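Long-range contacts in penicillin-binding protein 2B (Streptococcus pneumoniae, PDB 2WAD), which probably forms the peptide cross-links between neighbouring glycan strands of cell-wall peptidoglycan as a penicillin-binding transpeptidase of the elongation machinery: residues 58-62 and 302-306; 338-344 and 359-365; 538-543 and 568-574. One frame throughout, in Å; residues are numbered along the deposited sequence.

How the contacts relate
Followed from the N terminus, the chain closes three separate loops in series, so none nests in or crosses another. Contact 1 brings 58-62 back to 302-306 across 239 intervening residues, where strands 63-64 and 307-310 begin side by side. Contact 2 lies further on, its segments separated by only 14 residues, and forms the open end of hairpin 342-348/355-363 in the six-stranded sheet of the transpeptidase domain. Contact 3 closes a 24-residue excursion containing strands 547-553 and 559-565. The centres of contacts 1 and 2 lie about 39 Å apart. Contact 3 is tied indirectly to contact 1, because its excursion supplies two strands to the sheet that 307-310 also joins.

Contact 1 of 3, residues 58-62 and 302-306; sequences SARGE and GSKGK. Unlike the reference sequence in segment 302-306: K306 (reference Asn).
A59 and K304 approach with their CA atoms 4.6 Å apart, and the two backbones run almost parallel, their end-to-end directions differing by 13°, although neither segment is a regular strand. One true backbone hydrogen bond crosses, from G305 N to A59 O at 2.7 Å and nearly straight at 170°. The same carbonyl oxygen also receives the CA-H of K304, the K304 CA to A59 O distance being 3.3 Å, so A59 O is engaged by two consecutive residues. Further along, G61 CA lies 3.0 Å from K306 O in a straight CA-H...O contact; with no side chain on G61 or G305, the main chains can come this close.

The pairing leads directly into a mixed four-stranded sheet: 63-64 and 307-310 follow as parallel neighbours, E62 being already backbone-bonded to I308, and 547-553 flanks 307-310 on its other side.

The side chain of K304 spans A59 and reaches E62. With CG anti to the backbone N (chi1 -179°) and the rest of the chain extended, it passes the methyl of A59, its CG 4.2 Å from A59 CB, and meets the side chain of E62 at about a right angle. K304 NZ and E62 OE2, 3.2 Å apart, form a salt bridge whose hydrogen bond is weak; the ammonium group also donates to G557 O. At the other end, S58 CB packs 3.4 Å from S303 O, while S58 OG is bonded to K279 O. The CB of R60 points away from 302-306, and its guanidinium forms salt bridges with E269 and E273. K306, an Asn in the reference sequence, forms a salt bridge with D552 through NZ.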
ATOM      1  N   SER A  58     -20.001 -13.222  -8.203  1.00 48.20           N
ATOM      2  CA  SER A  58     -20.498 -13.385  -6.841  1.00 47.50           C
ATOM      3  C   SER A  58     -20.109 -12.212  -5.939  1.00 46.66           C
ATOM      4  O   SER A  58     -19.655 -11.171  -6.420  1.00 47.42           O
ATOM      5  CB  SER A  58     -20.004 -14.701  -6.244  1.00 47.16           C
ATOM      6  OG  SER A  58     -20.573 -15.811  -6.915  1.00 46.21           O
ATOM      7  N   ALA A  59     -20.300 -12.399  -4.637  1.00 44.84           N
ATOM      8  CA  ALA A  59     -19.988 -11.407  -3.610  1.00 44.28           C
ATOM      9  C   ALA A  59     -18.511 -11.417  -3.243  1.00 43.42           C
ATOM     10  O   ALA A  59     -17.899 -12.480  -3.172  1.00 44.50           O
ATOM     11  CB  ALA A  59     -20.824 -11.664  -2.368  1.00 43.11           C
ATOM     12  N   ARG A  60     -17.964 -10.227  -3.004  1.00 42.77           N
ATOM     13  CA  ARG A  60     -16.558 -10.026  -2.653  1.00 40.90           C
ATOM     14  C   ARG A  60     -16.318 -10.436  -1.207  1.00 40.74           C
ATOM     15  O   ARG A  60     -17.176 -10.219  -0.351  1.00 40.67           O
ATOM     16  CB  ARG A  60     -16.151  -8.567  -2.864  1.00 38.19           C
ATOM     17  CG  ARG A  60     -14.640  -8.340  -2.886  1.00 42.23           C
ATOM     18  CD  ARG A  60     -14.267  -6.895  -3.232  1.00 38.59           C
ATOM     19  NE  ARG A  60     -12.824  -6.700  -3.375  1.00 36.67           N
ATOM     20  CZ  ARG A  60     -12.122  -7.001  -4.459  1.00 33.99           C
ATOM     21  NH1 ARG A  60     -12.738  -7.531  -5.515  1.00 37.78           N
ATOM     22  NH2 ARG A  60     -10.810  -6.782  -4.477  1.00 31.63           N
ATOM     23  N   GLY A  61     -15.180 -11.075  -0.949  1.00 39.25           N
ATOM     24  CA  GLY A  61     -14.753 -11.322   0.421  1.00 40.29           C
ATOM     25  C   GLY A  61     -14.512 -10.004   1.142  1.00 40.06           C
ATOM     26  O   GLY A  61     -14.450  -8.941   0.516  1.00 39.51           O
ATOM     27  N   GLU A  62     -14.384 -10.063   2.463  1.00 39.82           N
ATOM     28  CA  GLU A  62     -14.266  -8.844   3.257  1.00 39.13           C
ATOM     29  C   GLU A  62     -12.976  -8.782   4.057  1.00 38.87           C
ATOM     30  O   GLU A  62     -12.216  -9.756   4.091  1.00 37.84           O
ATOM     31  CB  GLU A  62     -15.498  -8.685   4.154  1.00 40.37           C
ATOM     32  CG  GLU A  62     -16.710  -8.133   3.420  1.00 46.52           C
ATOM     33  CD  GLU A  62     -18.028  -8.485   4.097  1.00 59.13           C
ATOM     34  OE1 GLU A  62     -19.053  -7.803   3.866  1.00 63.34           O
ATOM     35  OE2 GLU A  62     -18.050  -9.475   4.857  1.00 65.48           O
ATOM     36  N   GLY A 302     -21.688 -20.675  -7.327  1.00 57.73           N
ATOM     37  CA  GLY A 302     -20.810 -19.609  -6.900  1.00 55.42           C
ATOM     38  C   GLY A 302     -20.782 -19.502  -5.394  1.00 53.75           C
ATOM     39  O   GLY A 302     -21.647 -20.054  -4.709  1.00 52.83           O
ATOM     40  N   SER A 303     -19.784 -18.768  -4.910  1.00 50.53           N
ATOM     41  CA  SER A 303     -19.626 -18.469  -3.494  1.00 47.86           C
ATOM     42  C   SER A 303     -18.959 -17.111  -3.288  1.00 45.98           C
ATOM     43  O   SER A 303     -18.160 -16.655  -4.115  1.00 44.25           O
ATOM     44  CB  SER A 303     -18.788 -19.551  -2.808  1.00 48.15           C
ATOM     45  OG  SER A 303     -17.569 -19.766  -3.501  1.00 48.20           O
ATOM     46  N   LYS A 304     -19.322 -16.484  -2.173  1.00 43.07           N
ATOM     47  CA  LYS A 304     -18.646 -15.317  -1.640  1.00 41.95           C
ATOM     48  C   LYS A 304     -17.126 -15.508  -1.653  1.00 40.77           C
ATOM     49  O   LYS A 304     -16.614 -16.578  -1.314  1.00 39.19           O
ATOM     50  CB  LYS A 304     -19.151 -15.054  -0.214  1.00 41.63           C
ATOM     51  CG  LYS A 304     -18.548 -13.835   0.469  1.00 39.15           C
ATOM     52  CD  LYS A 304     -19.356 -13.469   1.706  1.00 38.36           C
ATOM     53  CE  LYS A 304     -18.748 -12.271   2.424  1.00 45.29           C
ATOM     54  NZ  LYS A 304     -19.784 -11.473   3.118  1.00 43.30           N
ATOM     55  N   GLY A 305     -16.408 -14.476  -2.079  1.00 38.10           N
ATOM     56  CA  GLY A 305     -14.956 -14.491  -1.949  1.00 37.28           C
ATOM     57  C   GLY A 305     -14.498 -14.790  -0.530  1.00 37.27           C
ATOM     58  O   GLY A 305     -15.310 -14.781   0.408  1.00 34.89           O
ATOM     59  N   LYS A 306     -13.205 -15.085  -0.381  1.00 34.46           N
ATOM     60  CA  LYS A 306     -12.663 -15.382   0.938  1.00 35.72           C
ATOM     61  C   LYS A 306     -12.298 -14.068   1.608  1.00 36.58           C
ATOM     62  O   LYS A 306     -12.323 -13.015   0.963  1.00 35.65           O
ATOM     63  CB  LYS A 306     -11.459 -16.331   0.891  1.00 34.80           C
ATOM     64  CG  LYS A 306     -11.727 -17.720   0.268  1.00 39.26           C
ATOM     65  CD  LYS A 306     -13.093 -18.274   0.658  1.00 36.88           C
ATOM     66  CE  LYS A 306     -13.473 -19.518  -0.128  1.00 42.20           C
ATOM     67  NZ  LYS A 306     -14.891 -19.935   0.130  1.00 43.11           N
TER

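Contact 2 of 3, residues 338-344 and 359-365; sequences KYSEGVY and SGLKHDL. Unlike the reference sequence in segment 359-365: L361 (reference Ile).
The ring of Y344 overlaps the opposing backbone at G360 and L361: its CD1 comes within 3.3 Å of G360 CA, approached obliquely, while L361 N lies 4.1 Å above one ring face, offset toward the rim. The absence of a side chain on G360 lets the ring settle this low. CG of Y344 stands anti to its carbonyl carbon (chi1 -65°), which sends the ring along the sheet, side by side with K362 and pointing the same way, and its hydroxyl passes 3.8 Å from K362 CB before bonding D373.

Beneath the ring the backbones pair antiparallel, with axes 4.8 Å apart at closest approach. V343 and L361 form the hydrogen-bonded pair, V343 N to L361 O and L361 N to V343 O, flanked by non-hydrogen-bonded pairs G342-K362 and Y344-G360. On the face away from the tyrosine, V343 CG1 touches L361 CB at 4.0 Å, near F328 of helix 314-334.

Beyond the last bridged pair, G342-K362, H363 adds two more bonds between the segments. Its amide bonds E341 O at 2.8 Å, approaching from 54° above the carbonyl plane. Its side chain, carried across by CG anti to the backbone N (chi1 176°), bonds S340 O through ND1 at 2.7 Å; this oxygen lies almost in the imidazole plane. K338 O also sits at that ring edge, 3.4 Å from H363 CE1, and the two carbonyls probably help to fix the ring's rotation, with F328 meeting the ring as well. L365 CD2 then covers S340 O.

The two segments form the open end of a beta hairpin, 342-348 with 355-363: two adjacent strands of the antiparallel sheet of the penicillin-binding transpeptidase fold, packed against helix 314-334.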
ATOM      1  N   LYS A 338       7.657  23.592  13.791  1.00 40.44           N
ATOM      2  CA  LYS A 338       7.063  24.607  12.927  1.00 40.45           C
ATOM      3  C   LYS A 338       7.217  24.312  11.427  1.00 42.71           C
ATOM      4  O   LYS A 338       6.269  24.473  10.651  1.00 41.32           O
ATOM      5  CB  LYS A 338       7.672  25.968  13.251  1.00 37.98           C
ATOM      6  CG  LYS A 338       7.066  27.113  12.449  1.00 46.11           C
ATOM      7  CD  LYS A 338       7.793  28.418  12.769  1.00 55.59           C
ATOM      8  CE  LYS A 338       7.336  29.580  11.881  1.00 61.49           C
ATOM      9  NZ  LYS A 338       6.581  30.630  12.626  1.00 58.99           N
ATOM     10  N   TYR A 339       8.421  23.915  11.022  1.00 42.31           N
ATOM     11  CA  TYR A 339       8.688  23.555   9.626  1.00 43.34           C
ATOM     12  C   TYR A 339       8.806  22.063   9.376  1.00 40.48           C
ATOM     13  O   TYR A 339       9.362  21.676   8.360  1.00 39.15           O
ATOM     14  CB  TYR A 339       9.966  24.237   9.148  1.00 46.37           C
ATOM     15  CG  TYR A 339       9.853  25.734   9.291  1.00 50.07           C
ATOM     16  CD1 TYR A 339       8.940  26.442   8.525  1.00 54.42           C
ATOM     17  CD2 TYR A 339      10.599  26.422  10.235  1.00 53.25           C
ATOM     18  CE1 TYR A 339       8.799  27.805   8.663  1.00 58.81           C
ATOM     19  CE2 TYR A 339      10.459  27.786  10.392  1.00 60.11           C
ATOM     20  CZ  TYR A 339       9.559  28.473   9.594  1.00 65.82           C
ATOM     21  OH  TYR A 339       9.395  29.838   9.721  1.00 70.87           O
ATOM     22  N   SER A 340       8.294  21.250  10.301  1.00 38.47           N
ATOM     23  CA  SER A 340       8.271  19.795  10.166  1.00 36.40           C
ATOM     24  C   SER A 340       7.076  19.340   9.335  1.00 35.66           C
ATOM     25  O   SER A 340       5.939  19.721   9.625  1.00 37.51           O
ATOM     26  CB  SER A 340       8.248  19.154  11.557  1.00 30.28           C
ATOM     27  OG  SER A 340       8.138  17.746  11.453  1.00 37.12           O
ATOM     28  N   GLU A 341       7.300  18.491   8.335  1.00 38.25           N
ATOM     29  CA  GLU A 341       6.188  17.978   7.518  1.00 36.54           C
ATOM     30  C   GLU A 341       5.283  16.964   8.194  1.00 36.05           C
ATOM     31  O   GLU A 341       4.314  16.532   7.593  1.00 35.14           O
ATOM     32  CB  GLU A 341       6.683  17.253   6.269  1.00 43.79           C
ATOM     33  CG  GLU A 341       7.834  17.869   5.578  1.00 48.31           C
ATOM     34  CD  GLU A 341       9.125  17.356   6.127  1.00 45.39           C
ATOM     35  OE1 GLU A 341       9.691  18.025   7.018  1.00 44.17           O
ATOM     36  OE2 GLU A 341       9.561  16.303   5.631  1.00 49.93           O
ATOM     37  N   GLY A 342       5.600  16.526   9.404  1.00 34.48           N
ATOM     38  CA  GLY A 342       4.710  15.580  10.068  1.00 37.13           C
ATOM     39  C   GLY A 342       5.516  14.574  10.864  1.00 32.97           C
ATOM     40  O   GLY A 342       6.684  14.801  11.073  1.00 29.69           O
ATOM     41  N   VAL A 343       4.896  13.486  11.311  1.00 33.26           N
ATOM     42  CA  VAL A 343       5.614  12.518  12.126  1.00 33.80           C
ATOM     43  C   VAL A 343       5.045  11.147  11.757  1.00 35.14           C
ATOM     44  O   VAL A 343       3.847  11.052  11.469  1.00 34.90           O
ATOM     45  CB  VAL A 343       5.465  12.840  13.640  1.00 33.57           C
ATOM     46  CG1 VAL A 343       4.008  12.801  14.020  1.00 32.07           C
ATOM     47  CG2 VAL A 343       6.279  11.835  14.519  1.00 30.19           C
ATOM     48  N   TYR A 344       5.899  10.122  11.713  1.00 31.88           N
ATOM     49  CA  TYR A 344       5.516   8.804  11.208  1.00 31.34           C
ATOM     50  C   TYR A 344       6.128   7.730  12.109  1.00 31.34           C
ATOM     51  O   TYR A 344       7.225   7.923  12.624  1.00 37.37           O
ATOM     52  CB  TYR A 344       6.019   8.635   9.750  1.00 34.42           C
ATOM     53  CG  TYR A 344       5.325   9.618   8.833  1.00 32.52           C
ATOM     54  CD1 TYR A 344       4.161   9.265   8.150  1.00 33.23           C
ATOM     55  CD2 TYR A 344       5.789  10.918   8.714  1.00 31.06           C
ATOM     56  CE1 TYR A 344       3.487  10.174   7.352  1.00 33.71           C
ATOM     57  CE2 TYR A 344       5.106  11.849   7.931  1.00 32.99           C
ATOM     58  CZ  TYR A 344       3.954  11.471   7.261  1.00 38.07           C
ATOM     59  OH  TYR A 344       3.277  12.390   6.496  1.00 33.59           O
ATOM     60  N   SER A 359       1.520   4.363  11.159  1.00 37.66           N
ATOM     61  CA  SER A 359       0.790   5.572  11.526  1.00 35.78           C
ATOM     62  C   SER A 359       1.531   6.761  10.962  1.00 36.13           C
ATOM     63  O   SER A 359       2.765   6.799  11.007  1.00 35.82           O
ATOM     64  CB  SER A 359       0.786   5.743  13.055  1.00 36.79           C
ATOM     65  OG  SER A 359      -0.225   4.961  13.670  1.00 49.32           O
ATOM     66  N   GLY A 360       0.791   7.765  10.507  1.00 33.81           N
ATOM     67  CA  GLY A 360       1.444   8.975  10.036  1.00 36.63           C
ATOM     68  C   GLY A 360       0.547  10.183  10.217  1.00 40.19           C
ATOM     69  O   GLY A 360      -0.678  10.086  10.124  1.00 41.56           O
ATOM     70  N   LEU A 361       1.161  11.322  10.506  1.00 40.05           N
ATOM     71  CA  LEU A 361       0.402  12.550  10.678  1.00 40.36           C
ATOM     72  C   LEU A 361       1.092  13.559   9.795  1.00 38.25           C
ATOM     73  O   LEU A 361       2.283  13.778   9.931  1.00 42.17           O
ATOM     74  CB  LEU A 361       0.456  13.023  12.129  1.00 40.83           C
ATOM     75  CG  LEU A 361      -0.526  14.138  12.499  1.00 43.76           C
ATOM     76  CD1 LEU A 361      -1.954  13.750  12.194  1.00 42.86           C
ATOM     77  CD2 LEU A 361      -0.370  14.539  13.956  1.00 33.56           C
ATOM     78  N   LYS A 362       0.347  14.154   8.876  1.00 39.10           N
ATOM     79  CA  LYS A 362       0.931  15.042   7.903  1.00 36.21           C
ATOM     80  C   LYS A 362       0.658  16.459   8.349  1.00 37.26           C
ATOM     81  O   LYS A 362      -0.465  16.802   8.739  1.00 37.55           O
ATOM     82  CB  LYS A 362       0.299  14.776   6.540  1.00 40.39           C
ATOM     83  CG  LYS A 362       0.852  15.625   5.432  1.00 37.63           C
ATOM     84  CD  LYS A 362       0.078  15.287   4.164  1.00 53.16           C
ATOM     85  CE  LYS A 362       0.772  15.830   2.923  1.00 58.38           C
ATOM     86  NZ  LYS A 362       0.840  17.307   2.983  1.00 71.67           N
ATOM     87  N   HIS A 363       1.708  17.274   8.314  1.00 35.59           N
ATOM     88  CA  HIS A 363       1.599  18.682   8.654  1.00 35.67           C
ATOM     89  C   HIS A 363       1.876  19.525   7.411  1.00 36.15           C
ATOM     90  O   HIS A 363       3.023  19.634   6.966  1.00 33.64           O
ATOM     91  CB  HIS A 363       2.569  19.047   9.801  1.00 34.71           C
ATOM     92  CG  HIS A 363       2.594  20.507  10.145  1.00 32.48           C
ATOM     93  ND1 HIS A 363       3.758  21.237  10.240  1.00 36.35           N
ATOM     94  CD2 HIS A 363       1.587  21.378  10.406  1.00 39.31           C
ATOM     95  CE1 HIS A 363       3.470  22.492  10.540  1.00 36.91           C
ATOM     96  NE2 HIS A 363       2.157  22.603  10.652  1.00 33.19           N
ATOM     97  N   ASP A 364       0.820  20.147   6.891  1.00 38.49           N
ATOM     98  CA  ASP A 364       0.870  20.996   5.697  1.00 38.17           C
ATOM     99  C   ASP A 364       1.614  22.292   5.967  1.00 43.08           C
ATOM    100  O   ASP A 364       1.171  23.102   6.795  1.00 42.49           O
ATOM    101  CB  ASP A 364      -0.569  21.359   5.313  1.00 41.50           C
ATOM    102  CG  ASP A 364      -0.690  21.845   3.881  1.00 40.30           C
ATOM    103  OD1 ASP A 364       0.061  22.765   3.494  1.00 44.25           O
ATOM    104  OD2 ASP A 364      -1.539  21.292   3.147  1.00 44.38           O
ATOM    105  N   LEU A 365       2.718  22.515   5.256  1.00 41.38           N
ATOM    106  CA  LEU A 365       3.556  23.676   5.528  1.00 43.64           C
ATOM    107  C   LEU A 365       2.978  24.965   4.945  1.00 46.14           C
ATOM    108  O   LEU A 365       3.523  26.039   5.175  1.00 49.82           O
ATOM    109  CB  LEU A 365       4.999  23.473   5.051  1.00 40.63           C
ATOM    110  CG  LEU A 365       5.717  22.243   5.595  1.00 40.81           C
ATOM    111  CD1 LEU A 365       7.177  22.289   5.176  1.00 41.67           C
ATOM    112  CD2 LEU A 365       5.600  22.251   7.124  1.00 40.26           C
TER

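Contact 3 of 3, residues 538-543 and 568-574; sequences NGVRLA and TKEINKV. Unlike the reference sequence in segment 538-543: L542 (reference Val). Unlike the reference sequence in segment 568-574: T568 (reference Pro), K569 (reference Thr), I571 (reference Met).
R541, I571 and A543 give up the most surface here. R541 is gripped on two levels. Its backbone makes two of the four backbone bonds between the segments, R541 N to N572 O and I571 N to R541 O, the latter 3.0 Å and close to straight at 169°; V574 N to G539 O and A543 N to K569 O are the others. Its side chain, extended from CG to NE, runs obliquely across N572, and NH1 donates to N572 OD1 at 3.0 Å. That oxygen lies at the guanidinium edge, near its plane, although the guanidinium and amide planes are 53° apart.

I571 covers one face of the same group: its CD1 sits 4.2 Å over the centre of the R541 guanidinium, and its CG2 is 3.4 Å from R541 NH1. The methyl CD1 also packs 3.9 Å from A543 CB. A water joins A543 O to K569 N, extending the link.

R541 faces two residues, I571 and N572, between the pairs V540-K573 and L542-E570; this is a beta bulge, consistent with the near-helical psi of I571 (-41°). On the face opposite R541 and N572, V540 CG1 and L542 CD2 both meet E570 CG.

This two-stranded antiparallel sheet follows helix 525-536, ended by a Schellman motif at N538. Q530 of that helix bonds R541 NH2 and T534 packs on V574, while helix 578-593 touches N538.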
ATOM      1  N   ASN A 538      18.354 -10.862  14.239  1.00 41.31           N
ATOM      2  CA  ASN A 538      19.708 -11.390  14.037  1.00 44.67           C
ATOM      3  C   ASN A 538      20.206 -11.488  12.604  1.00 43.44           C
ATOM      4  O   ASN A 538      20.925 -12.423  12.250  1.00 42.47           O
ATOM      5  CB  ASN A 538      19.888 -12.704  14.795  1.00 46.09           C
ATOM      6  CG  ASN A 538      19.759 -12.502  16.306  1.00 49.92           C
ATOM      7  OD1 ASN A 538      20.338 -11.571  16.863  1.00 55.85           O
ATOM      8  ND2 ASN A 538      18.961 -13.338  16.959  1.00 49.45           N
ATOM      9  N   GLY A 539      19.803 -10.516  11.788  1.00 41.40           N
ATOM     10  CA  GLY A 539      20.334 -10.364  10.431  1.00 38.71           C
ATOM     11  C   GLY A 539      19.460 -10.983   9.357  1.00 36.11           C
ATOM     12  O   GLY A 539      19.732 -10.856   8.176  1.00 37.04           O
ATOM     13  N   VAL A 540      18.414 -11.681   9.755  1.00 36.58           N
ATOM     14  CA  VAL A 540      17.458 -12.215   8.790  1.00 37.56           C
ATOM     15  C   VAL A 540      16.293 -11.256   8.542  1.00 38.49           C
ATOM     16  O   VAL A 540      15.403 -11.058   9.363  1.00 35.75           O
ATOM     17  CB  VAL A 540      16.912 -13.593   9.204  1.00 38.15           C
ATOM     18  CG1 VAL A 540      15.826 -14.033   8.223  1.00 33.30           C
ATOM     19  CG2 VAL A 540      18.065 -14.604   9.300  1.00 35.95           C
ATOM     20  N   ARG A 541      16.324 -10.658   7.362  1.00 39.61           N
ATOM     21  CA  ARG A 541      15.404  -9.592   7.027  1.00 38.14           C
ATOM     22  C   ARG A 541      14.108 -10.187   6.504  1.00 37.36           C
ATOM     23  O   ARG A 541      14.125 -11.084   5.672  1.00 35.67           O
ATOM     24  CB  ARG A 541      16.062  -8.773   5.940  1.00 37.31           C
ATOM     25  CG  ARG A 541      15.247  -7.603   5.428  1.00 37.68           C
ATOM     26  CD  ARG A 541      16.149  -6.903   4.425  1.00 43.91           C
ATOM     27  NE  ARG A 541      15.334  -6.026   3.625  1.00 47.34           N
ATOM     28  CZ  ARG A 541      15.242  -6.061   2.307  1.00 40.09           C
ATOM     29  NH1 ARG A 541      15.973  -6.885   1.578  1.00 38.50           N
ATOM     30  NH2 ARG A 541      14.416  -5.204   1.732  1.00 35.84           N
ATOM     31  N   LEU A 542      12.985  -9.708   7.020  1.00 35.70           N
ATOM     32  CA  LEU A 542      11.693 -10.322   6.758  1.00 35.17           C
ATOM     33  C   LEU A 542      10.772  -9.323   6.068  1.00 37.75           C
ATOM     34  O   LEU A 542      10.776  -8.139   6.393  1.00 34.40           O
ATOM     35  CB  LEU A 542      11.068 -10.773   8.075  1.00 35.59           C
ATOM     36  CG  LEU A 542      11.732 -11.869   8.925  1.00 38.29           C
ATOM     37  CD1 LEU A 542      10.765 -12.289  10.053  1.00 31.70           C
ATOM     38  CD2 LEU A 542      12.134 -13.103   8.098  1.00 31.93           C
ATOM     39  N   ALA A 543      10.017  -9.788   5.072  1.00 38.07           N
ATOM     40  CA  ALA A 543       9.052  -8.926   4.420  1.00 35.59           C
ATOM     41  C   ALA A 543       7.970  -8.583   5.434  1.00 35.44           C
ATOM     42  O   ALA A 543       7.439  -9.471   6.114  1.00 34.46           O
ATOM     43  CB  ALA A 543       8.425  -9.619   3.204  1.00 35.66           C
ATOM     44  N   THR A 568       5.849 -16.598   7.047  1.00 43.51           N
ATOM     45  CA  THR A 568       6.931 -15.639   7.175  1.00 43.19           C
ATOM     46  C   THR A 568       7.858 -15.735   5.965  1.00 44.14           C
ATOM     47  O   THR A 568       8.193 -16.835   5.543  1.00 45.43           O
ATOM     48  CB  THR A 568       7.728 -15.934   8.436  1.00 38.53           C
ATOM     49  OG1 THR A 568       6.906 -15.636   9.567  1.00 40.25           O
ATOM     50  CG2 THR A 568       8.982 -15.084   8.465  1.00 35.48           C
ATOM     51  N   LYS A 569       8.305 -14.606   5.429  1.00 42.63           N
ATOM     52  CA  LYS A 569       9.101 -14.661   4.212  1.00 43.42           C
ATOM     53  C   LYS A 569      10.477 -14.045   4.400  1.00 41.31           C
ATOM     54  O   LYS A 569      10.592 -12.838   4.575  1.00 39.74           O
ATOM     55  CB  LYS A 569       8.366 -13.963   3.065  1.00 45.99           C
ATOM     56  CG  LYS A 569       8.937 -14.254   1.681  1.00 55.21           C
ATOM     57  CD  LYS A 569       8.321 -13.332   0.634  1.00 67.75           C
ATOM     58  CE  LYS A 569       6.791 -13.435   0.600  1.00 70.59           C
ATOM     59  NZ  LYS A 569       6.187 -12.419  -0.317  1.00 68.49           N
ATOM     60  N   GLU A 570      11.512 -14.880   4.366  1.00 39.25           N
ATOM     61  CA  GLU A 570      12.891 -14.431   4.492  1.00 40.58           C
ATOM     62  C   GLU A 570      13.405 -13.906   3.154  1.00 41.33           C
ATOM     63  O   GLU A 570      13.267 -14.588   2.132  1.00 42.58           O
ATOM     64  CB  GLU A 570      13.791 -15.564   4.983  1.00 40.74           C
ATOM     65  CG  GLU A 570      13.382 -16.093   6.324  1.00 46.35           C
ATOM     66  CD  GLU A 570      12.524 -17.337   6.236  1.00 50.10           C
ATOM     67  OE1 GLU A 570      11.937 -17.603   5.167  1.00 49.85           O
ATOM     68  OE2 GLU A 570      12.447 -18.054   7.252  1.00 57.48           O
ATOM     69  N   ILE A 571      13.979 -12.703   3.161  1.00 36.86           N
ATOM     70  CA  ILE A 571      14.412 -12.036   1.934  1.00 38.87           C
ATOM     71  C   ILE A 571      15.916 -12.199   1.686  1.00 38.61           C
ATOM     72  O   ILE A 571      16.361 -12.394   0.548  1.00 35.11           O
ATOM     73  CB  ILE A 571      14.065 -10.523   1.944  1.00 40.17           C
ATOM     74  CG1 ILE A 571      12.555 -10.318   2.143  1.00 42.71           C
ATOM     75  CG2 ILE A 571      14.519  -9.827   0.637  1.00 38.09           C
ATOM     76  CD1 ILE A 571      12.105  -8.854   2.085  1.00 33.59           C
ATOM     77  N   ASN A 572      16.691 -12.089   2.761  1.00 38.20           N
ATOM     78  CA  ASN A 572      18.139 -12.268   2.735  1.00 39.44           C
ATOM     79  C   ASN A 572      18.652 -12.361   4.163  1.00 40.02           C
ATOM     80  O   ASN A 572      17.901 -12.110   5.109  1.00 38.33           O
ATOM     81  CB  ASN A 572      18.828 -11.101   2.028  1.00 40.91           C
ATOM     82  CG  ASN A 572      18.569  -9.765   2.709  1.00 44.33           C
ATOM     83  OD1 ASN A 572      17.478  -9.226   2.601  1.00 39.10           O
ATOM     84  ND2 ASN A 572      19.574  -9.221   3.392  1.00 43.64           N
ATOM     85  N   LYS A 573      19.927 -12.718   4.306  1.00 39.96           N
ATOM     86  CA  LYS A 573      20.586 -12.720   5.608  1.00 39.84           C
ATOM     87  C   LYS A 573      21.745 -11.760   5.489  1.00 38.69           C
ATOM     88  O   LYS A 573      22.563 -11.959   4.608  1.00 39.54           O
ATOM     89  CB  LYS A 573      21.157 -14.099   5.942  1.00 39.85           C
ATOM     90  CG  LYS A 573      21.530 -14.238   7.402  1.00 43.71           C
ATOM     91  CD  LYS A 573      22.272 -15.536   7.703  1.00 48.83           C
ATOM     92  CE  LYS A 573      22.489 -15.706   9.197  1.00 44.77           C
ATOM     93  NZ  LYS A 573      23.098 -14.470   9.749  1.00 47.87           N
ATOM     94  N   VAL A 574      21.824 -10.751   6.361  1.00 36.90           N
ATOM     95  CA  VAL A 574      22.943  -9.812   6.357  1.00 34.38           C
ATOM     96  C   VAL A 574      24.272 -10.560   6.523  1.00 37.01           C
ATOM     97  O   VAL A 574      24.407 -11.421   7.392  1.00 34.81           O
ATOM     98  CB  VAL A 574      22.803  -8.720   7.473  1.00 37.38           C
ATOM     99  CG1 VAL A 574      24.019  -7.743   7.448  1.00 28.54           C
ATOM    100  CG2 VAL A 574      21.439  -7.961   7.341  1.00 27.91           C
TER
HETATM  101  O   HOH W   1      23.312 -12.027   9.756  1.00 42.95           O
HETATM  102  O   HOH W   2       7.290 -12.032   6.296  1.00 39.06           O